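Local coordinates for protein methyltransferase 1 (Methanosarcina barkeri, PDB 2I2X) that transfers the methyl group of methanol to the cob(I)amide bound to its partner protein MtaC, a step of methanogenesis that uses zinc, at residues T107-Y112 with C120-T125; Q152-G157 with K208-I213; S359-D364 with A371-Y376; V383-G386 with Y390-A393; N395-C400 with A427-L432. All blocks are in the same frame, centred on the assembly; numbering follows the deposited sequence.

Contact 1 (T107-Y112 with C120-T125)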
# COMPACT_ATOMS: atom_id res chain seq x y z
N THR A 107 8.59 -17.83 -17.52
CA THR A 107 9.73 -17.50 -18.37
C THR A 107 10.56 -16.39 -17.71
O THR A 107 11.77 -16.52 -17.58
CB THR A 107 9.29 -17.09 -19.82
OG1 THR A 107 8.58 -18.18 -20.46
CG2 THR A 107 10.49 -16.67 -20.67
N ILE A 108 9.90 -15.32 -17.28
CA ILE A 108 10.58 -14.22 -16.61
C ILE A 108 11.20 -14.69 -15.27
O ILE A 108 12.36 -14.36 -14.97
CB ILE A 108 9.63 -13.03 -16.40
CG1 ILE A 108 9.33 -12.38 -17.76
CG2 ILE A 108 10.18 -12.06 -15.36
CD1 ILE A 108 8.01 -11.63 -17.80
N MET A 109 10.43 -15.47 -14.52
CA MET A 109 10.86 -15.97 -13.21
C MET A 109 12.12 -16.78 -13.35
O MET A 109 13.02 -16.68 -12.50
CB MET A 109 9.77 -16.80 -12.52
CG MET A 109 8.55 -15.99 -12.07
SD MET A 109 7.28 -17.03 -11.31
CE MET A 109 5.87 -16.00 -11.61
N GLU A 110 12.21 -17.57 -14.43
CA GLU A 110 13.42 -18.36 -14.76
C GLU A 110 14.61 -17.47 -15.06
O GLU A 110 15.69 -17.70 -14.54
CB GLU A 110 13.20 -19.32 -15.91
CG GLU A 110 12.53 -20.62 -15.47
CD GLU A 110 11.64 -21.31 -16.54
OE1 GLU A 110 11.29 -20.74 -17.59
OE2 GLU A 110 11.27 -22.47 -16.29
N LYS A 111 14.40 -16.45 -15.88
CA LYS A 111 15.47 -15.53 -16.19
C LYS A 111 16.09 -14.96 -14.88
O LYS A 111 17.32 -14.92 -14.74
CB LYS A 111 15.02 -14.44 -17.18
CG LYS A 111 16.11 -13.40 -17.56
CD LYS A 111 15.57 -12.10 -18.21
CE LYS A 111 16.56 -10.86 -18.07
NZ LYS A 111 16.28 -9.94 -16.87
N TYR A 112 15.25 -14.56 -13.91
CA TYR A 112 15.74 -14.00 -12.65
C TYR A 112 16.38 -15.04 -11.77
O TYR A 112 17.41 -14.77 -11.15
CB TYR A 112 14.63 -13.28 -11.87
CG TYR A 112 14.42 -11.87 -12.32
CD1 TYR A 112 13.64 -11.59 -13.45
CD2 TYR A 112 15.03 -10.80 -11.64
CE1 TYR A 112 13.45 -10.30 -13.89
CE2 TYR A 112 14.86 -9.49 -12.08
CZ TYR A 112 14.06 -9.25 -13.20
OH TYR A 112 13.86 -7.97 -13.65
N CYS A 120 11.85 -18.88 -6.13
CA CYS A 120 10.46 -18.47 -6.35
C CYS A 120 9.57 -19.60 -6.86
O CYS A 120 10.06 -20.63 -7.33
CB CYS A 120 10.45 -17.33 -7.34
SG CYS A 120 11.40 -17.73 -8.77
N ALA A 121 8.26 -19.41 -6.74
CA ALA A 121 7.28 -20.41 -7.20
C ALA A 121 6.08 -19.65 -7.68
O ALA A 121 5.84 -18.52 -7.27
CB ALA A 121 6.90 -21.41 -6.07
N LEU A 122 5.35 -20.24 -8.61
CA LEU A 122 4.20 -19.59 -9.17
C LEU A 122 2.89 -20.31 -8.80
O LEU A 122 2.74 -21.50 -9.00
CB LEU A 122 4.38 -19.47 -10.69
CG LEU A 122 3.18 -18.91 -11.46
CD1 LEU A 122 2.90 -17.47 -11.04
CD2 LEU A 122 3.36 -19.04 -12.96
N ARG A 123 1.95 -19.59 -8.24
CA ARG A 123 0.69 -20.16 -7.90
C ARG A 123 -0.35 -19.58 -8.81
O ARG A 123 -0.43 -18.35 -8.96
CB ARG A 123 0.35 -19.80 -6.48
CG ARG A 123 -1.04 -20.21 -6.05
CD ARG A 123 -1.19 -19.67 -4.65
NE ARG A 123 -1.86 -20.60 -3.81
CZ ARG A 123 -1.54 -20.85 -2.55
NH1 ARG A 123 -0.55 -20.24 -1.94
NH2 ARG A 123 -2.27 -21.75 -1.91
N HIS A 124 -1.14 -20.47 -9.42
CA HIS A 124 -2.28 -20.09 -10.20
C HIS A 124 -3.50 -20.58 -9.48
O HIS A 124 -3.57 -21.74 -9.07
CB HIS A 124 -2.23 -20.73 -11.59
CG HIS A 124 -1.80 -19.78 -12.66
ND1 HIS A 124 -0.73 -18.92 -12.51
CD2 HIS A 124 -2.31 -19.54 -13.89
CE1 HIS A 124 -0.59 -18.20 -13.61
NE2 HIS A 124 -1.55 -18.54 -14.46
N THR A 125 -4.46 -19.67 -9.32
CA THR A 125 -5.74 -19.94 -8.69
C THR A 125 -6.82 -19.85 -9.78
O THR A 125 -7.22 -18.74 -10.21
CB THR A 125 -6.00 -18.90 -7.58
OG1 THR A 125 -4.97 -19.02 -6.61
CG2 THR A 125 -7.39 -19.09 -6.91

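Contact 2 (Q152-G157 with K208-I213)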
# COMPACT_ATOMS: atom_id res chain seq x y z
N GLN A 152 -3.93 -27.36 -17.78
CA GLN A 152 -3.24 -26.56 -18.76
C GLN A 152 -2.26 -25.61 -18.09
O GLN A 152 -1.12 -25.48 -18.55
CB GLN A 152 -4.21 -25.79 -19.64
CG GLN A 152 -4.95 -26.67 -20.64
CD GLN A 152 -4.02 -27.22 -21.67
OE1 GLN A 152 -3.26 -26.47 -22.30
NE2 GLN A 152 -4.05 -28.55 -21.85
N CYS A 153 -2.69 -24.98 -16.99
CA CYS A 153 -1.82 -24.08 -16.22
C CYS A 153 -0.69 -24.86 -15.59
O CYS A 153 0.45 -24.38 -15.50
CB CYS A 153 -2.59 -23.37 -15.13
SG CYS A 153 -3.72 -22.16 -15.81
N ALA A 154 -1.01 -26.09 -15.19
CA ALA A 154 -0.02 -26.94 -14.53
C ALA A 154 1.01 -27.43 -15.52
O ALA A 154 2.11 -27.77 -15.16
CB ALA A 154 -0.69 -28.10 -13.86
N GLU A 155 0.64 -27.47 -16.79
CA GLU A 155 1.54 -27.95 -17.82
C GLU A 155 2.39 -26.84 -18.38
O GLU A 155 3.33 -27.10 -19.13
CB GLU A 155 0.76 -28.64 -18.94
CG GLU A 155 0.62 -30.14 -18.68
CD GLU A 155 -0.44 -30.85 -19.55
OE1 GLU A 155 -0.95 -30.29 -20.56
OE2 GLU A 155 -0.75 -32.00 -19.20
N ASN A 156 2.09 -25.60 -17.99
CA ASN A 156 2.68 -24.43 -18.61
C ASN A 156 3.32 -23.44 -17.66
O ASN A 156 3.48 -22.28 -18.00
CB ASN A 156 1.62 -23.75 -19.46
CG ASN A 156 1.36 -24.49 -20.76
OD1 ASN A 156 0.40 -25.25 -20.89
ND2 ASN A 156 2.24 -24.28 -21.74
N GLY A 157 3.69 -23.89 -16.47
CA GLY A 157 4.47 -23.06 -15.55
C GLY A 157 3.94 -22.85 -14.13
O GLY A 157 4.71 -22.43 -13.25
N LYS A 208 -0.61 -34.63 -9.49
CA LYS A 208 0.24 -35.79 -9.53
C LYS A 208 0.70 -36.04 -10.97
O LYS A 208 1.90 -36.22 -11.22
CB LYS A 208 -0.50 -36.99 -8.93
CG LYS A 208 0.36 -38.21 -8.66
CD LYS A 208 -0.53 -39.46 -8.53
CE LYS A 208 0.28 -40.75 -8.56
NZ LYS A 208 -0.46 -41.86 -7.89
N LYS A 209 -0.25 -36.02 -11.91
CA LYS A 209 0.04 -36.33 -13.32
C LYS A 209 1.02 -35.34 -13.94
O LYS A 209 1.87 -35.73 -14.74
CB LYS A 209 -1.26 -36.38 -14.13
CG LYS A 209 -1.11 -36.82 -15.59
CD LYS A 209 -2.32 -36.33 -16.43
CE LYS A 209 -2.15 -36.63 -17.93
NZ LYS A 209 -3.38 -36.23 -18.73
N THR A 210 0.91 -34.08 -13.55
CA THR A 210 1.75 -33.02 -14.11
C THR A 210 2.97 -32.68 -13.26
O THR A 210 3.75 -31.81 -13.63
CB THR A 210 0.93 -31.74 -14.26
OG1 THR A 210 0.40 -31.37 -12.97
CG2 THR A 210 -0.23 -31.95 -15.27
N GLY A 211 3.14 -33.33 -12.11
CA GLY A 211 4.28 -33.07 -11.23
C GLY A 211 4.21 -31.72 -10.55
O GLY A 211 5.23 -31.15 -10.19
N THR A 212 3.00 -31.17 -10.37
CA THR A 212 2.83 -29.91 -9.67
C THR A 212 2.24 -30.10 -8.26
O THR A 212 2.16 -31.21 -7.74
CB THR A 212 2.01 -28.93 -10.48
OG1 THR A 212 0.67 -29.45 -10.66
CG2 THR A 212 2.70 -28.66 -11.84
N ILE A 213 1.85 -29.00 -7.63
CA ILE A 213 1.36 -29.13 -6.28
C ILE A 213 -0.10 -28.83 -6.09
O ILE A 213 -0.58 -27.79 -6.49
CB ILE A 213 2.30 -28.47 -5.25
CG1 ILE A 213 3.35 -29.53 -4.87
CG2 ILE A 213 1.52 -27.99 -4.01
CD1 ILE A 213 4.73 -29.06 -4.93

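Contact 3 (S359-D364 with A371-Y376)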
# COMPACT_ATOMS: atom_id res chain seq x y z
N SER A 359 -1.36 -9.22 20.41
CA SER A 359 -1.74 -7.98 19.70
C SER A 359 -3.24 -7.88 19.41
O SER A 359 -3.89 -6.84 19.63
CB SER A 359 -0.97 -7.92 18.38
OG SER A 359 -1.50 -6.93 17.50
N ASP A 360 -3.80 -8.97 18.91
CA ASP A 360 -5.15 -8.93 18.39
C ASP A 360 -6.11 -9.83 19.15
O ASP A 360 -7.30 -9.73 18.91
CB ASP A 360 -5.14 -9.33 16.91
CG ASP A 360 -4.36 -8.35 16.05
OD1 ASP A 360 -4.29 -7.18 16.42
OD2 ASP A 360 -3.84 -8.74 14.97
N ARG A 361 -5.61 -10.67 20.06
CA ARG A 361 -6.47 -11.58 20.80
C ARG A 361 -7.76 -10.91 21.33
O ARG A 361 -8.83 -11.57 21.35
CB ARG A 361 -5.73 -12.34 21.96
CG ARG A 361 -6.70 -13.02 22.98
CD ARG A 361 -6.06 -13.80 24.16
NE ARG A 361 -5.45 -14.94 23.55
CZ ARG A 361 -5.69 -16.22 23.79
NH1 ARG A 361 -6.53 -16.62 24.73
NH2 ARG A 361 -5.02 -17.09 23.05
N TYR A 362 -7.67 -9.64 21.74
CA TYR A 362 -8.83 -8.99 22.39
C TYR A 362 -9.57 -7.99 21.50
O TYR A 362 -10.58 -7.38 21.91
CB TYR A 362 -8.45 -8.37 23.76
CG TYR A 362 -7.98 -9.42 24.76
CD1 TYR A 362 -8.87 -10.34 25.34
CD2 TYR A 362 -6.62 -9.52 25.11
CE1 TYR A 362 -8.43 -11.32 26.24
CE2 TYR A 362 -6.17 -10.50 25.99
CZ TYR A 362 -7.07 -11.38 26.57
OH TYR A 362 -6.61 -12.34 27.45
N ARG A 363 -9.08 -7.85 20.27
CA ARG A 363 -9.67 -6.93 19.35
C ARG A 363 -11.11 -7.27 18.99
O ARG A 363 -11.90 -6.34 18.79
CB ARG A 363 -8.82 -6.82 18.08
CG ARG A 363 -8.86 -5.44 17.39
CD ARG A 363 -7.82 -5.41 16.25
NE ARG A 363 -6.50 -5.28 16.86
CZ ARG A 363 -5.98 -4.12 17.28
NH1 ARG A 363 -6.66 -2.97 17.17
NH2 ARG A 363 -4.81 -4.13 17.85
N ASP A 364 -11.46 -8.56 18.90
CA ASP A 364 -12.75 -9.01 18.34
C ASP A 364 -12.91 -10.51 18.56
O ASP A 364 -11.91 -11.23 18.61
CB ASP A 364 -12.77 -8.75 16.84
CG ASP A 364 -14.17 -8.71 16.26
OD1 ASP A 364 -14.59 -9.75 15.70
OD2 ASP A 364 -14.87 -7.67 16.37
N ALA A 371 -6.75 -17.19 17.50
CA ALA A 371 -5.49 -17.29 18.28
C ALA A 371 -5.03 -18.77 18.39
O ALA A 371 -5.83 -19.64 18.69
CB ALA A 371 -5.68 -16.68 19.64
N TYR A 372 -3.76 -19.03 18.10
CA TYR A 372 -3.31 -20.39 17.81
C TYR A 372 -3.66 -21.38 18.92
O TYR A 372 -3.92 -22.55 18.62
CB TYR A 372 -1.81 -20.43 17.46
CG TYR A 372 -0.90 -20.21 18.65
CD1 TYR A 372 -0.55 -18.91 19.05
CD2 TYR A 372 -0.44 -21.30 19.43
CE1 TYR A 372 0.26 -18.71 20.18
CE2 TYR A 372 0.36 -21.11 20.56
CZ TYR A 372 0.71 -19.81 20.93
OH TYR A 372 1.50 -19.61 22.06
N ASP A 373 -3.69 -20.97 20.18
CA ASP A 373 -4.14 -21.91 21.22
C ASP A 373 -5.62 -22.28 21.08
O ASP A 373 -5.97 -23.46 21.25
CB ASP A 373 -3.85 -21.43 22.65
CG ASP A 373 -4.48 -20.11 22.94
OD1 ASP A 373 -4.58 -19.31 21.97
OD2 ASP A 373 -4.89 -19.84 24.11
N ASN A 374 -6.47 -21.30 20.80
CA ASN A 374 -7.88 -21.53 20.56
C ASN A 374 -8.14 -22.24 19.22
O ASN A 374 -9.02 -23.12 19.12
CB ASN A 374 -8.66 -20.22 20.65
CG ASN A 374 -8.65 -19.65 22.05
OD1 ASN A 374 -8.75 -20.42 23.01
ND2 ASN A 374 -8.53 -18.30 22.19
N ALA A 375 -7.39 -21.86 18.20
CA ALA A 375 -7.50 -22.54 16.92
C ALA A 375 -7.23 -24.06 17.10
O ALA A 375 -7.94 -24.90 16.53
CB ALA A 375 -6.55 -21.92 15.92
N TYR A 376 -6.22 -24.38 17.91
CA TYR A 376 -5.82 -25.76 18.17
C TYR A 376 -6.98 -26.50 18.85
O TYR A 376 -7.32 -27.63 18.49
CB TYR A 376 -4.56 -25.80 19.06
CG TYR A 376 -4.04 -27.20 19.31
CD1 TYR A 376 -4.48 -27.96 20.42
CD2 TYR A 376 -3.12 -27.77 18.43
CE1 TYR A 376 -4.01 -29.28 20.63
CE2 TYR A 376 -2.62 -29.06 18.63
CZ TYR A 376 -3.07 -29.83 19.70
OH TYR A 376 -2.55 -31.10 19.84

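Contact 4 (V383-G386 with Y390-A393)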
# COMPACT_ATOMS: atom_id res chain seq x y z
N VAL A 383 -11.44 -33.31 15.18
CA VAL A 383 -10.89 -34.63 14.89
C VAL A 383 -11.58 -35.69 15.74
O VAL A 383 -11.67 -36.86 15.34
CB VAL A 383 -9.33 -34.69 15.05
CG1 VAL A 383 -8.67 -33.71 14.10
CG2 VAL A 383 -8.90 -34.42 16.49
N LYS A 384 -12.11 -35.29 16.90
CA LYS A 384 -12.81 -36.23 17.78
C LYS A 384 -14.03 -36.89 17.11
O LYS A 384 -14.51 -37.89 17.61
CB LYS A 384 -13.11 -35.64 19.18
CG LYS A 384 -14.23 -34.60 19.23
CD LYS A 384 -14.48 -34.08 20.63
CE LYS A 384 -15.88 -33.49 20.68
NZ LYS A 384 -16.00 -32.15 21.32
N ASP A 385 -14.50 -36.34 15.98
CA ASP A 385 -15.55 -36.94 15.13
C ASP A 385 -15.20 -36.83 13.64
O ASP A 385 -16.06 -36.69 12.77
CB ASP A 385 -16.95 -36.35 15.44
CG ASP A 385 -17.53 -36.86 16.78
OD1 ASP A 385 -17.73 -36.04 17.70
OD2 ASP A 385 -17.78 -38.08 16.94
N GLY A 386 -13.90 -36.92 13.35
CA GLY A 386 -13.37 -36.64 12.02
C GLY A 386 -13.96 -37.38 10.84
O GLY A 386 -13.84 -36.90 9.69
N TYR A 390 -20.75 -33.65 9.13
CA TYR A 390 -21.71 -32.78 9.81
C TYR A 390 -21.31 -32.61 11.27
O TYR A 390 -21.16 -31.50 11.77
CB TYR A 390 -23.10 -33.40 9.74
CG TYR A 390 -24.09 -32.93 10.78
CD1 TYR A 390 -24.63 -31.66 10.73
CD2 TYR A 390 -24.50 -33.78 11.80
CE1 TYR A 390 -25.54 -31.22 11.65
CE2 TYR A 390 -25.44 -33.35 12.76
CZ TYR A 390 -25.96 -32.06 12.67
OH TYR A 390 -26.90 -31.59 13.58
N LEU A 391 -21.16 -33.73 11.95
CA LEU A 391 -20.91 -33.71 13.37
C LEU A 391 -19.60 -33.01 13.72
O LEU A 391 -19.55 -32.30 14.73
CB LEU A 391 -20.97 -35.14 13.94
CG LEU A 391 -20.92 -35.30 15.47
CD1 LEU A 391 -21.93 -34.41 16.19
CD2 LEU A 391 -21.06 -36.77 15.88
N ARG A 392 -18.55 -33.22 12.94
CA ARG A 392 -17.28 -32.50 13.19
C ARG A 392 -17.45 -30.99 13.06
O ARG A 392 -16.90 -30.22 13.86
CB ARG A 392 -16.11 -33.03 12.34
CG ARG A 392 -16.09 -32.63 10.88
CD ARG A 392 -15.12 -33.55 10.10
NE ARG A 392 -14.82 -33.02 8.77
CZ ARG A 392 -13.80 -33.39 8.00
NH1 ARG A 392 -12.95 -34.34 8.38
NH2 ARG A 392 -13.62 -32.80 6.84
N ALA A 393 -18.23 -30.57 12.07
CA ALA A 393 -18.53 -29.17 11.86
C ALA A 393 -19.38 -28.59 12.99
O ALA A 393 -19.13 -27.45 13.48
CB ALA A 393 -19.21 -28.96 10.51

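Contact 5 (N395-C400 with A427-L432)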
# COMPACT_ATOMS: atom_id res chain seq x y z
N ASN A 395 -19.37 -29.70 16.03
CA ASN A 395 -18.49 -29.65 17.20
C ASN A 395 -17.69 -28.32 17.19
O ASN A 395 -17.57 -27.65 18.21
CB ASN A 395 -17.51 -30.84 17.22
CG ASN A 395 -18.22 -32.22 17.48
OD1 ASN A 395 -19.39 -32.28 17.85
ND2 ASN A 395 -17.47 -33.30 17.28
N ALA A 396 -17.21 -27.94 16.02
CA ALA A 396 -16.36 -26.78 15.88
C ALA A 396 -17.16 -25.54 16.22
O ALA A 396 -16.70 -24.68 16.98
CB ALA A 396 -15.77 -26.70 14.45
N ALA A 397 -18.36 -25.46 15.68
CA ALA A 397 -19.27 -24.35 15.93
C ALA A 397 -19.58 -24.20 17.42
O ALA A 397 -19.60 -23.08 17.94
CB ALA A 397 -20.56 -24.57 15.13
N ILE A 398 -19.80 -25.32 18.11
CA ILE A 398 -20.16 -25.28 19.54
C ILE A 398 -18.94 -24.99 20.39
O ILE A 398 -19.03 -24.27 21.39
CB ILE A 398 -20.89 -26.58 20.02
CG1 ILE A 398 -22.32 -26.62 19.44
CG2 ILE A 398 -20.93 -26.65 21.56
CD1 ILE A 398 -22.99 -28.01 19.53
N GLU A 399 -17.80 -25.57 20.00
CA GLU A 399 -16.54 -25.32 20.66
C GLU A 399 -16.17 -23.84 20.53
O GLU A 399 -15.64 -23.22 21.47
CB GLU A 399 -15.43 -26.18 20.06
CG GLU A 399 -14.18 -26.23 20.91
CD GLU A 399 -14.31 -27.10 22.14
OE1 GLU A 399 -15.17 -28.03 22.16
OE2 GLU A 399 -13.54 -26.86 23.10
N CYS A 400 -16.45 -23.28 19.37
CA CYS A 400 -16.22 -21.87 19.13
C CYS A 400 -17.01 -21.03 20.15
O CYS A 400 -16.44 -20.13 20.79
CB CYS A 400 -16.59 -21.49 17.68
SG CYS A 400 -16.59 -19.70 17.32
N ALA A 427 -27.59 -21.88 21.49
CA ALA A 427 -28.82 -22.63 21.75
C ALA A 427 -29.35 -23.31 20.48
O ALA A 427 -29.78 -24.46 20.54
CB ALA A 427 -29.90 -21.75 22.43
N ALA A 428 -29.30 -22.61 19.34
CA ALA A 428 -29.73 -23.18 18.06
C ALA A 428 -28.86 -24.33 17.62
O ALA A 428 -29.36 -25.31 17.07
CB ALA A 428 -29.77 -22.12 16.96
N LEU A 429 -27.55 -24.25 17.86
CA LEU A 429 -26.65 -25.35 17.51
C LEU A 429 -26.85 -26.53 18.44
O LEU A 429 -26.70 -27.69 18.03
CB LEU A 429 -25.18 -24.93 17.55
CG LEU A 429 -24.68 -23.91 16.51
CD1 LEU A 429 -23.48 -23.16 17.10
CD2 LEU A 429 -24.34 -24.62 15.21
N GLU A 430 -27.18 -26.23 19.70
CA GLU A 430 -27.31 -27.28 20.68
C GLU A 430 -28.64 -28.04 20.54
O GLU A 430 -28.76 -29.16 21.00
CB GLU A 430 -27.06 -26.75 22.10
CG GLU A 430 -25.59 -26.41 22.33
CD GLU A 430 -25.22 -26.04 23.75
OE1 GLU A 430 -24.17 -26.52 24.23
OE2 GLU A 430 -25.94 -25.25 24.39
N ALA A 431 -29.61 -27.44 19.85
CA ALA A 431 -30.93 -28.08 19.66
C ALA A 431 -30.92 -29.04 18.48
O ALA A 431 -31.87 -29.79 18.32
CB ALA A 431 -32.04 -27.02 19.48
N LEU A 432 -29.86 -29.02 17.67
CA LEU A 432 -29.77 -29.88 16.49
C LEU A 432 -29.55 -31.33 16.88
O LEU A 432 -29.02 -31.61 17.95
CB LEU A 432 -28.67 -29.39 15.54
CG LEU A 432 -28.93 -28.03 14.90
CD1 LEU A 432 -27.63 -27.44 14.23
CD2 LEU A 432 -30.15 -28.04 13.95

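Contact 1 (T107-Y112 with C120-T125)
M109 of helix 95-116 packs onto C120 and L122 of strand 119-126. The two elements form the second half of a beta-alpha-beta crossover of the TIM barrel; its first strand is 80-86. The barrel side of the helix is tight. There M109 has its CG beside the backbone N (chi1 -68°) and then runs out straight, which carries its sulfur and methyl over L122. M109 SD rests 3.8 Å from L122 CB, and the two side chains cross at about a right angle. L122 keeps CG anti to its backbone N (chi1 175°) and offers CD1 to the methyl. C120 touches more loosely, at the base of the M109 side chain, with C120 SG 4.2 Å from M109 CB. L83 of strand 80-86 also packs against M109. All three touching residues are buried and apolar, and no hydrogen bond crosses between the segments. The other side of the helix is looser: T107 and K111 are exposed, while I108 leans on helix 55-76. C120 and L122 point to the helix, and R123, between L122 and H124, makes a salt bridge with E42. The closest touch is M109 CE to L122 CD1, at 3.4 Å.

Contact 2 (Q152-G157 with K208-I213)
A154 puts its methyl group against two threonine hydroxyls, those of T210 and T212. A154 CB is 3.6 Å from T210 OG1 and 3.7 Å from T212 OG1. The two oxygens are themselves bonded: T212 OG1 donates to T210 OG1 over 3.0 Å. T210 OG1 is held further by I206 O, one turn back in its own helix. Both threonines place OG1 between the backbone N and the carbonyl carbon (chi1 58° and 64°), which brings the hydroxyls together beside the alanine. The methyl of T212 takes a different target and lies over the backbone, with T212 CG2 3.5 Å from A154 O. On the exposed side E155 crosses T210 at about a right angle. E155 CG meets T210 CG2 at 4.0 Å there. Its carboxylate stays apart from K209, whose NZ forms a salt bridge with E151.

The contact joins the C-terminal ends of helices 143-155 and 181-210, two outer helices of the TIM barrel. Helix 181-210 finishes in a Schellman motif, with G211 at positive phi (70°). The chain then turns through T212 into strand 213-216. A154 and T212 both pack on L161 of strand 160-163, and I213 makes backbone bonds to D159 and L161. No hydrogen bond passes between the two segments. T212 OG1 donates to T210 OG1, and T210 OG1 is bonded to its own helix, which probably lets the two hydroxyls lie against a methyl group.

Contact 3 (S359-D364 with A371-Y376)
Helix 349-361 ends at about R361, and helix 372-383 begins just after A371 at its N-cap position; the CA atoms of R361 and A371 are 6.3 Å apart. R361 reaches across to D373. Its CG is anti to the backbone N and the chain bends at chi3 (-69°), which turns the guanidinium toward the first turn of the next helix. R361 NH2 donates to D373 OD2 over 3.0 Å, with an angle of 154° at the hydrogen. The acceptor uses its syn lone pair and lies a little out of the guanidinium plane. The guanidinium and carboxylate planes are 36° apart, and the two side chains cross at about a right angle. The bond to the other oxygen, D373 OD1, is weak.

N374 covers one face of the guanidinium, with N374 ND2 3.6 Å from R361 NH1. That amide nitrogen donates to Y368 O, and the Y368 ring makes a cation-pi contact with R361. The methyl of A371 adds an oblique touch, A371 CB being 3.5 Å from R361 NH2. Further back, R361 CG sits over the centre of the Y362 ring. Within 359-364, R363 NE makes a salt bridge of 2.9 Å to D360 OD1. R363 NH1 also bonds V76 O of the second copy of this protein, while D364 pairs with R15 of another neighbouring chain. The arrangement joins consecutive alpha helices of the helical part of MtaB through a connection that holds the short helix 365-368, with an arginine-aspartate salt bridge across it.

Contact 4 (V383-G386 with Y390-A393)
L391 crosses the side chain of D385 at a slant, and R392 stretches along the backbone of D385 and G386. L391 has CG anti to its own N (chi1 -172°), which sends one branch onto the flat carboxylate group. L391 CD2 lies 3.6 Å from D385 CG. The polar end of D385 is taken through OD1 by N395, one turn on from L391 in helix 389-409.

R392 is set differently. Its CG stands between the backbone N and the carbonyl carbon (chi1 76°), and the chain is then extended from CG to NE. This lays CB and CD along the loop and brings NH1 to its carbonyl. R392 CB is 3.7 Å from D385 O, and R392 CD is 3.6 Å from G386 O. At the far end R392 NH1 gives G386 O a weak hydrogen bond of 3.0 Å, bent to 129°. The carbonyl approaches the guanidinium obliquely. The stronger partner of R392 NH1 is E259 OE2 of helix 240-259, a salt bridge that probably fixes the reach of the side chain.

V383 O accepts a bond from G386 N as helix 372-383 gives way to the loop. L391 N is bonded by N388 OD1 at the start of the next helix. The arrangement is the tight turn of an antiparallel helical hairpin, formed by helices 372-383 and 389-409.

Contact 5 (N395-C400 with A427-L432)
N395 ND2 is gripped by two oxygens, D385 OD1 and S381 O. This bonding lies away from the side of helix 389-409 that meets 427-432. The meeting side is apolar and is carried by A397 and I398.

A397 CB fits against the end of L429 and touches both branches. It is 3.8 Å from L429 CD1 and 3.8 Å from L429 CD2. L429 has its CG beside the backbone N (chi1 -67°), which points the fork at the alanine. The small methyl lets the leucine come close to the helix, with L429 CD1 4.0 Å from A397 O. I398 passes L429 instead of facing it. The two side chains run alongside in opposite directions, and I398 CG1 lies 3.8 Å from L429 CB.

These helices, 389-409 and 416-430, run antiparallel in the helical part of MtaB that accompanies the TIM barrel. The segment 427-432 contains the last turn of helix 416-430. Helix 181-210 borders the same core, with I181 against L429, and I249 of helix 240-259 packs on A397.

I398 keeps CG1 beside its backbone N (chi1 -72°) and an extended end (chi2 165°), which carries CD1 past L429 to E430. I398 CD1 stands 4.1 Å from E430 CG. The chain of E430 continues extended to an exposed carboxylate, whose long ion pair with K426 is weak. On the other helix E399 OE2 forms a salt bridge with R377 NE of helix 372-383.

From the N terminus, contact 1 closes the short loop between helix 95-116 and strand 119-126. The chain goes on to helix 143-155, where contact 2 closes a longer loop of about fifty residues. The two touch, H124 on C153 and L122 on G157, and both belong to the barrel wall. Contacts 3, 4 and 5 come later, mostly on the opposite side of the chain's centre. Contact 3 closes the short connection, with helix 365-368 in it, between helices 349-361 and 372-383. Contact 4 closes the turn into helix 389-409, and contact 5 brings helix 416-430 back on it. Contacts 4 and 5 share helix 389-409 and touch. All five follow in series; none nest or cross.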